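Local coordinates for protein putative esterase (Bacteroides intestinalis DSM 17393, PDB 5VOL) that probably hydrolyses ferulic acid esters of arabinoxylan as a family 1 carbohydrate esterase, and binds calcium at a site shared between subunits, at residues P33-F36 with E41-Y44; E81-T86 with Y124-D129; Q234-R237 with P242-F245. One frame throughout, in Å; residues are numbered along the deposited sequence.

Contact 1. Residues P33-F36 with E41-Y44; sequences PKSF and EKKY
Tyr44 lies against Pro33, Ser35 and Phe36, which belong to a type I beta turn closed by Phe36 N to Pro33 O. Both segments are in the connection between strands 24-32 and 46-50 of the alpha/beta-hydrolase fold. The Tyr44 side chain carries most of the contact. Its CB bears CG beside the backbone N and anti to the carbonyl carbon (chi1 -55°), which sends the ring to the turn. Further out, CD1 is 3.9 Å from Pro33 CG. CE1 meets the same carbon, and Pro33 CG sits over one face of the ring in a CH-pi contact, 4.0 Å from the centroid and shifted toward the rim. On the other branch, CE2 packs on Phe36 CD2 at 3.7 Å, with the two side chains at a slant. At the tip, the Tyr44 OH comes to 3.3 Å from Phe36 CA and donates a hydrogen bond to Ser35 OG.

Ser35 OG lies in the plane of the Tyr44 ring, at its edge. It is also hydrogen-bonded to Glu81, so this buried hydroxyl has two polar partners. Lys42 runs past it with an extended chain and ends in a salt bridge to the same Glu81. Arg125 bonds the Phe36 and Lys42 carbonyls and makes a cation-pi contact with Phe36. Within the contact, the closest approach is Tyr44 OH to Ser35 OG, at 2.7 Å.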
loop_
_atom_site.group_PDB
_atom_site.type_symbol
_atom_site.label_atom_id
_atom_site.label_comp_id
_atom_site.label_asym_id
_atom_site.label_seq_id
_atom_site.Cartn_x
_atom_site.Cartn_y
_atom_site.Cartn_z
ATOM N N PRO C 33 17.198 3.627 -20.133
ATOM C CA PRO C 33 16.254 2.514 -20.326
ATOM C C PRO C 33 16.875 1.268 -20.973
ATOM O O PRO C 33 17.886 1.345 -21.679
ATOM C CB PRO C 33 15.193 3.110 -21.251
ATOM C CG PRO C 33 15.264 4.578 -21.032
ATOM C CD PRO C 33 16.684 4.898 -20.670
ATOM N N LYS C 34 16.236 0.125 -20.746
ATOM C CA LYS C 34 16.670 -1.147 -21.308
ATOM C C LYS C 34 16.730 -1.119 -22.839
ATOM O O LYS C 34 17.576 -1.781 -23.444
ATOM C CB LYS C 34 15.733 -2.276 -20.841
ATOM C CG LYS C 34 16.059 -3.626 -21.425
ATOM C CD LYS C 34 14.959 -4.665 -21.124
ATOM C CE LYS C 34 15.234 -5.425 -19.838
ATOM N NZ LYS C 34 14.277 -6.564 -19.662
ATOM N N SER C 35 15.837 -0.351 -23.455
ATOM C CA SER C 35 15.777 -0.249 -24.914
ATOM C C SER C 35 16.783 0.736 -25.521
ATOM O O SER C 35 16.831 0.900 -26.741
ATOM C CB SER C 35 14.377 0.167 -25.351
ATOM O OG SER C 35 14.098 1.499 -24.951
ATOM N N PHE C 36 17.576 1.399 -24.684
ATOM C CA PHE C 36 18.392 2.509 -25.181
ATOM C C PHE C 36 19.384 2.044 -26.252
ATOM O O PHE C 36 19.498 2.671 -27.298
ATOM C CB PHE C 36 19.127 3.202 -24.028
ATOM C CG PHE C 36 19.798 4.498 -24.424
ATOM C CD1 PHE C 36 21.134 4.521 -24.759
ATOM C CD2 PHE C 36 19.085 5.681 -24.455
ATOM C CE1 PHE C 36 21.762 5.717 -25.121
ATOM C CE2 PHE C 36 19.695 6.874 -24.811
ATOM C CZ PHE C 36 21.039 6.890 -25.147
ATOM N N GLU C 41 16.815 4.614 -32.356
ATOM C CA GLU C 41 16.038 5.747 -32.855
ATOM C C GLU C 41 14.960 6.209 -31.873
ATOM O O GLU C 41 14.312 7.229 -32.096
ATOM C CB GLU C 41 15.381 5.405 -34.199
ATOM C CG GLU C 41 16.223 5.752 -35.426
ATOM C CD GLU C 41 17.335 4.747 -35.677
ATOM O OE1 GLU C 41 17.101 3.532 -35.484
ATOM O OE2 GLU C 41 18.444 5.175 -36.065
ATOM N N LYS C 42 14.754 5.457 -30.796
ATOM C CA LYS C 42 13.719 5.817 -29.835
ATOM C C LYS C 42 14.083 7.091 -29.075
ATOM O O LYS C 42 15.210 7.255 -28.633
ATOM C CB LYS C 42 13.477 4.665 -28.856
ATOM C CG LYS C 42 12.249 4.850 -27.976
ATOM C CD LYS C 42 11.900 3.570 -27.230
ATOM C CE LYS C 42 10.691 3.769 -26.323
ATOM N NZ LYS C 42 10.433 2.576 -25.447
ATOM N N LYS C 43 13.122 7.997 -28.943
ATOM C CA LYS C 43 13.278 9.179 -28.105
ATOM C C LYS C 43 12.455 8.992 -26.833
ATOM O O LYS C 43 11.451 8.289 -26.854
ATOM C CB LYS C 43 12.833 10.440 -28.840
ATOM C CG LYS C 43 13.597 10.729 -30.136
ATOM C CD LYS C 43 15.058 11.058 -29.863
ATOM C CE LYS C 43 15.667 11.909 -30.990
ATOM N NZ LYS C 43 15.174 13.328 -30.970
ATOM N N TYR C 44 12.867 9.642 -25.746
ATOM C CA TYR C 44 12.287 9.399 -24.427
ATOM C C TYR C 44 11.855 10.662 -23.697
ATOM O O TYR C 44 12.414 11.741 -23.919
ATOM C CB TYR C 44 13.293 8.661 -23.545
ATOM C CG TYR C 44 13.832 7.371 -24.113
ATOM C CD1 TYR C 44 13.167 6.161 -23.908
ATOM C CD2 TYR C 44 15.008 7.354 -24.839
ATOM C CE1 TYR C 44 13.672 4.976 -24.415
ATOM C CE2 TYR C 44 15.517 6.174 -25.355
ATOM C CZ TYR C 44 14.846 4.992 -25.143
ATOM O OH TYR C 44 15.364 3.827 -25.659
#

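Contact 2. Residues E81-T86 with Y124-D129; sequences EMIIVT and YRVIGD
Ile83 makes the whole contact from its side, and it meets Tyr124 and Val126 in two ways.

The first is apolar packing. Ile83 CG1 rests on Val126 CG2 at 3.8 Å, and Ile83 CB is 4.0 Å from the same methyl. The two side chains are inclined to each other. Tyr124 is met differently: its side chain crosses that of Ile83 at about a right angle and offers CB, which is 4.2 Å from Ile83 CG2. The Tyr124 ring then leads off toward strand 24-32, where it touches Val30 and Leu32 and its hydroxyl hydrogen-bonds with that of Tyr28.

The second kind sets carbon against a backbone oxygen. Ile83 CD1 lies 3.4 Å from Tyr124 O, and CG1 is nearly as close. Ile83 turns this branch to the carbonyl with CG1 beside its own backbone N (chi1 -53°) and CD1 folded back by chi2 of -62°.

Ile83 is on strand 83-87 of the central sheet of the alpha/beta-hydrolase fold. Tyr124 is the residue where the chain leaves helix 108-123, so the contact seats the exit of that helix on a face of the sheet. With an alanine at Ile83, the CB would still reach Val126, but loss of both branches would probably open a gap over Tyr124 CB and Tyr124 O and thin the packing on Val126 CG2.

The strand itself is tied by backbone bonds of Ile83 to Pro45 and Leu47. On the loop side, Val126 also touches Val46, and Arg125 takes a left-handed backbone conformation (phi 54°) between the two residues that touch Ile83.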
loop_
_atom_site.group_PDB
_atom_site.type_symbol
_atom_site.label_atom_id
_atom_site.label_comp_id
_atom_site.label_asym_id
_atom_site.label_seq_id
_atom_site.Cartn_x
_atom_site.Cartn_y
_atom_site.Cartn_z
ATOM N N GLU C 81 9.261 3.986 -20.045
ATOM C CA GLU C 81 10.695 4.188 -20.140
ATOM C C GLU C 81 10.973 5.691 -20.235
ATOM O O GLU C 81 10.268 6.428 -20.918
ATOM C CB GLU C 81 11.279 3.453 -21.335
ATOM C CG GLU C 81 11.259 1.950 -21.217
ATOM C CD GLU C 81 12.086 1.314 -22.308
ATOM O OE1 GLU C 81 11.965 1.769 -23.460
ATOM O OE2 GLU C 81 12.874 0.394 -22.023
ATOM N N MET C 82 11.980 6.149 -19.510
ATOM C CA MET C 82 12.311 7.566 -19.490
ATOM C C MET C 82 13.772 7.730 -19.105
ATOM O O MET C 82 14.343 6.873 -18.428
ATOM C CB MET C 82 11.418 8.335 -18.503
ATOM C CG MET C 82 11.740 8.084 -16.998
ATOM S SD MET C 82 10.562 8.879 -15.868
ATOM C CE MET C 82 9.307 7.578 -15.722
ATOM N N ILE C 83 14.371 8.824 -19.558
ATOM C CA ILE C 83 15.702 9.224 -19.102
ATOM C C ILE C 83 15.550 9.846 -17.715
ATOM O O ILE C 83 14.670 10.689 -17.498
ATOM C CB ILE C 83 16.370 10.245 -20.079
ATOM C CG1 ILE C 83 16.375 9.704 -21.516
ATOM C CG2 ILE C 83 17.775 10.608 -19.615
ATOM C CD1 ILE C 83 17.171 8.426 -21.703
ATOM N N ILE C 84 16.378 9.417 -16.769
ATOM C CA ILE C 84 16.375 10.034 -15.456
ATOM C C ILE C 84 17.790 10.559 -15.175
ATOM O O ILE C 84 18.775 9.840 -15.354
ATOM C CB ILE C 84 15.935 9.056 -14.346
ATOM C CG1 ILE C 84 14.580 8.430 -14.686
ATOM C CG2 ILE C 84 15.776 9.789 -13.008
ATOM C CD1 ILE C 84 14.203 7.326 -13.721
ATOM N N VAL C 85 17.899 11.806 -14.741
ATOM C CA VAL C 85 19.245 12.365 -14.563
ATOM C C VAL C 85 19.362 13.226 -13.314
ATOM O O VAL C 85 18.460 13.998 -12.976
ATOM C CB VAL C 85 19.662 13.189 -15.799
ATOM C CG1 VAL C 85 18.723 14.335 -15.974
ATOM C CG2 VAL C 85 21.118 13.694 -15.676
ATOM N N THR C 86 20.496 13.069 -12.635
ATOM C CA THR C 86 20.805 13.804 -11.420
ATOM C C THR C 86 22.145 14.520 -11.624
ATOM O O THR C 86 23.175 13.856 -11.756
ATOM C CB THR C 86 20.901 12.866 -10.204
ATOM O OG1 THR C 86 19.666 12.142 -10.044
ATOM C CG2 THR C 86 21.224 13.666 -8.919
ATOM N N TYR C 124 21.230 12.011 -24.821
ATOM C CA TYR C 124 20.480 10.833 -24.373
ATOM C C TYR C 124 19.090 10.776 -25.000
ATOM O O TYR C 124 18.179 10.136 -24.462
ATOM C CB TYR C 124 20.419 10.805 -22.834
ATOM C CG TYR C 124 21.799 10.725 -22.226
ATOM C CD1 TYR C 124 22.557 9.565 -22.342
ATOM C CD2 TYR C 124 22.368 11.818 -21.581
ATOM C CE1 TYR C 124 23.826 9.486 -21.825
ATOM C CE2 TYR C 124 23.650 11.750 -21.060
ATOM C CZ TYR C 124 24.373 10.578 -21.179
ATOM O OH TYR C 124 25.645 10.481 -20.651
ATOM N N ARG C 125 18.948 11.437 -26.149
ATOM C CA ARG C 125 17.776 11.301 -27.023
ATOM C C ARG C 125 16.441 11.560 -26.327
ATOM O O ARG C 125 15.522 10.736 -26.378
ATOM C CB ARG C 125 17.759 9.909 -27.659
ATOM C CG ARG C 125 19.141 9.375 -27.987
ATOM C CD ARG C 125 19.095 8.330 -29.079
ATOM N NE ARG C 125 18.180 7.241 -28.768
ATOM C CZ ARG C 125 18.557 6.033 -28.361
ATOM N NH1 ARG C 125 19.839 5.747 -28.204
ATOM N NH2 ARG C 125 17.640 5.106 -28.117
ATOM N N VAL C 126 16.346 12.713 -25.682
ATOM C CA VAL C 126 15.126 13.136 -25.017
ATOM C C VAL C 126 14.213 13.816 -26.033
ATOM O O VAL C 126 14.693 14.521 -26.913
ATOM C CB VAL C 126 15.443 14.084 -23.844
ATOM C CG1 VAL C 126 14.217 14.852 -23.408
ATOM C CG2 VAL C 126 16.076 13.299 -22.676
ATOM N N ILE C 127 12.905 13.583 -25.928
ATOM C CA ILE C 127 11.952 14.138 -26.884
ATOM C C ILE C 127 12.125 15.652 -27.011
ATOM O O ILE C 127 12.138 16.191 -28.115
ATOM C CB ILE C 127 10.495 13.797 -26.494
ATOM C CG1 ILE C 127 10.261 12.295 -26.635
ATOM C CG2 ILE C 127 9.513 14.572 -27.357
ATOM C CD1 ILE C 127 8.970 11.802 -26.002
ATOM N N GLY C 128 12.288 16.330 -25.882
ATOM C CA GLY C 128 12.730 17.711 -25.902
ATOM C C GLY C 128 11.648 18.755 -25.742
ATOM O O GLY C 128 11.927 19.950 -25.849
ATOM N N ASP C 129 10.414 18.330 -25.491
ATOM C CA ASP C 129 9.374 19.308 -25.223
ATOM C C ASP C 129 8.861 19.217 -23.784
ATOM O O ASP C 129 9.167 18.277 -23.040
ATOM C CB ASP C 129 8.211 19.166 -26.224
ATOM C CG ASP C 129 7.571 17.791 -26.204
ATOM O OD1 ASP C 129 8.121 16.864 -25.561
ATOM O OD2 ASP C 129 6.514 17.634 -26.855
#

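Contact 3. Residues Q234-R237 with P242-F245; sequences QAMR and PCQF. With CA (calcium ion), chain B.
The last beta-alpha-beta unit of the sheet, made of strand 214-218, helix 226-238 and strand 244-246, brings Met236 of the helix against Cys243, next to Gln244 of the last strand. The joint is small and apolar. Met236 CE reaches Cys243 CB at 4.1 Å and comes within 4.4 Å of Pro242 O. The methionine chain is bent at chi2 (-76°) and again at chi3 (-84°), and this brings the terminal methyl to Cys243. Both side chains also touch Trp215 of the neighbouring strand, and Met236 rests on Val199 of helix 195-200 as well.

The next residue, Gln244, does different work. Its chain bends at chi2, which puts OE1 on a calcium ion at 2.4 Å. Two waters bind the same metal. Water 1, at 2.6 Å from the calcium, lies in hydrogen-bonding reach of Cys243 O, though it has more acceptors near it than protons to give. Water 2, at 2.5 Å from the calcium, accepts a hydrogen bond from Gln244 NE2 over 3.2 Å. Asp221, Asp222 and Asp249 of a second subunit also bind the calcium. Asp227 of the same second subunit forms a salt bridge with Arg237 and a hydrogen bond with Gln234.

The chemistry implies a metal-bridged interface. One subunit supplies three carboxylates, and the other supplies a neutral amide oxygen together with a backbone carbonyl that probably acts through water. Both halves of the Gln244 amide are used, OE1 on the metal and NE2 on a metal-bound water, which should fix how that amide is turned.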
loop_
_atom_site.group_PDB
_atom_site.type_symbol
_atom_site.label_atom_id
_atom_site.label_comp_id
_atom_site.label_asym_id
_atom_site.label_seq_id
_atom_site.Cartn_x
_atom_site.Cartn_y
_atom_site.Cartn_z
ATOM N N GLN C 234 -1.171 24.670 1.596
ATOM C CA GLN C 234 -2.263 25.572 1.945
ATOM C C GLN C 234 -2.327 26.774 0.989
ATOM O O GLN C 234 -3.409 27.121 0.505
ATOM C CB GLN C 234 -2.135 26.026 3.400
ATOM C CG GLN C 234 -2.482 24.902 4.392
ATOM C CD GLN C 234 -2.214 25.262 5.839
ATOM O OE1 GLN C 234 -1.258 25.986 6.152
ATOM N NE2 GLN C 234 -3.051 24.742 6.742
ATOM N N ALA C 235 -1.178 27.372 0.675
ATOM C CA ALA C 235 -1.147 28.482 -0.289
ATOM C C ALA C 235 -1.642 28.051 -1.676
ATOM O O ALA C 235 -2.413 28.761 -2.315
ATOM C CB ALA C 235 0.256 29.069 -0.393
ATOM N N MET C 236 -1.191 26.890 -2.141
ATOM C CA MET C 236 -1.635 26.356 -3.426
ATOM C C MET C 236 -3.160 26.141 -3.450
ATOM O O MET C 236 -3.859 26.640 -4.334
ATOM C CB MET C 236 -0.922 25.037 -3.730
ATOM C CG MET C 236 0.552 25.189 -4.061
ATOM S SD MET C 236 0.817 25.825 -5.723
ATOM C CE MET C 236 0.722 24.315 -6.691
ATOM N N ARG C 237 -3.658 25.391 -2.472
ATOM C CA ARG C 237 -5.080 25.092 -2.366
ATOM C C ARG C 237 -5.890 26.383 -2.290
ATOM O O ARG C 237 -6.858 26.558 -3.028
ATOM C CB ARG C 237 -5.346 24.216 -1.138
ATOM C CG ARG C 237 -6.756 23.665 -1.022
ATOM C CD ARG C 237 -7.013 23.240 0.420
ATOM N NE ARG C 237 -6.764 24.361 1.324
ATOM C CZ ARG C 237 -6.558 24.248 2.631
ATOM N NH1 ARG C 237 -6.580 23.058 3.215
ATOM N NH2 ARG C 237 -6.332 25.331 3.360
ATOM N N PRO C 242 -4.479 23.250 -8.415
ATOM C CA PRO C 242 -4.553 21.819 -8.079
ATOM C C PRO C 242 -3.197 21.238 -7.680
ATOM O O PRO C 242 -2.198 21.459 -8.369
ATOM C CB PRO C 242 -5.062 21.188 -9.376
ATOM C CG PRO C 242 -5.944 22.272 -9.974
ATOM C CD PRO C 242 -5.163 23.555 -9.688
ATOM N N CYS C 243 -3.186 20.501 -6.574
ATOM C CA CYS C 243 -1.964 19.964 -5.998
ATOM C C CYS C 243 -2.294 18.728 -5.146
ATOM O O CYS C 243 -3.217 18.778 -4.347
ATOM C CB CYS C 243 -1.277 21.039 -5.143
ATOM S SG CYS C 243 0.359 20.614 -4.511
ATOM N N GLN C 244 -1.567 17.626 -5.326
ATOM C CA GLN C 244 -1.704 16.494 -4.408
ATOM C C GLN C 244 -0.784 16.706 -3.210
ATOM O O GLN C 244 0.343 17.179 -3.370
ATOM C CB GLN C 244 -1.359 15.166 -5.091
ATOM C CG GLN C 244 -2.247 14.802 -6.276
ATOM C CD GLN C 244 -3.717 14.685 -5.891
ATOM O OE1 GLN C 244 -4.047 14.161 -4.832
ATOM N NE2 GLN C 244 -4.602 15.180 -6.752
ATOM N N PHE C 245 -1.258 16.340 -2.024
ATOM C CA PHE C 245 -0.451 16.440 -0.804
ATOM C C PHE C 245 -0.536 15.103 -0.069
ATOM O O PHE C 245 -1.631 14.596 0.156
ATOM C CB PHE C 245 -0.955 17.595 0.073
ATOM C CG PHE C 245 -0.095 17.885 1.296
ATOM C CD1 PHE C 245 1.287 17.891 1.212
ATOM C CD2 PHE C 245 -0.686 18.160 2.523
ATOM C CE1 PHE C 245 2.077 18.158 2.341
ATOM C CE2 PHE C 245 0.095 18.444 3.657
ATOM C CZ PHE C 245 1.474 18.438 3.567
HETATM CA CA CA B . -5.961 14.768 -3.451
HETATM O O HOH W 1 -5.584 17.237 -4.104
HETATM O O HOH W 2 -7.445 14.596 -5.443
#

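The contacts follow one another along the chain in the order 1, 2, 3, each closing before the next opens. Contacts 1 and 2 are neighbours, with centres 9 Å apart. They are joined through Glu81, which belongs to contact 2. Contact 3 lies 34 Å from contact 1 and 27 Å from contact 2, centre to centre. Contacts 2 and 3 reach the same mixed sheet, through strand 83-87 and the outermost strand 244-246. Contact 1 packs two parts of one loop, contact 2 sets a strand of the sheet against a loop, and both stay within one subunit, whereas contact 3 brings the far end of the sheet to the calcium-bridged subunit interface.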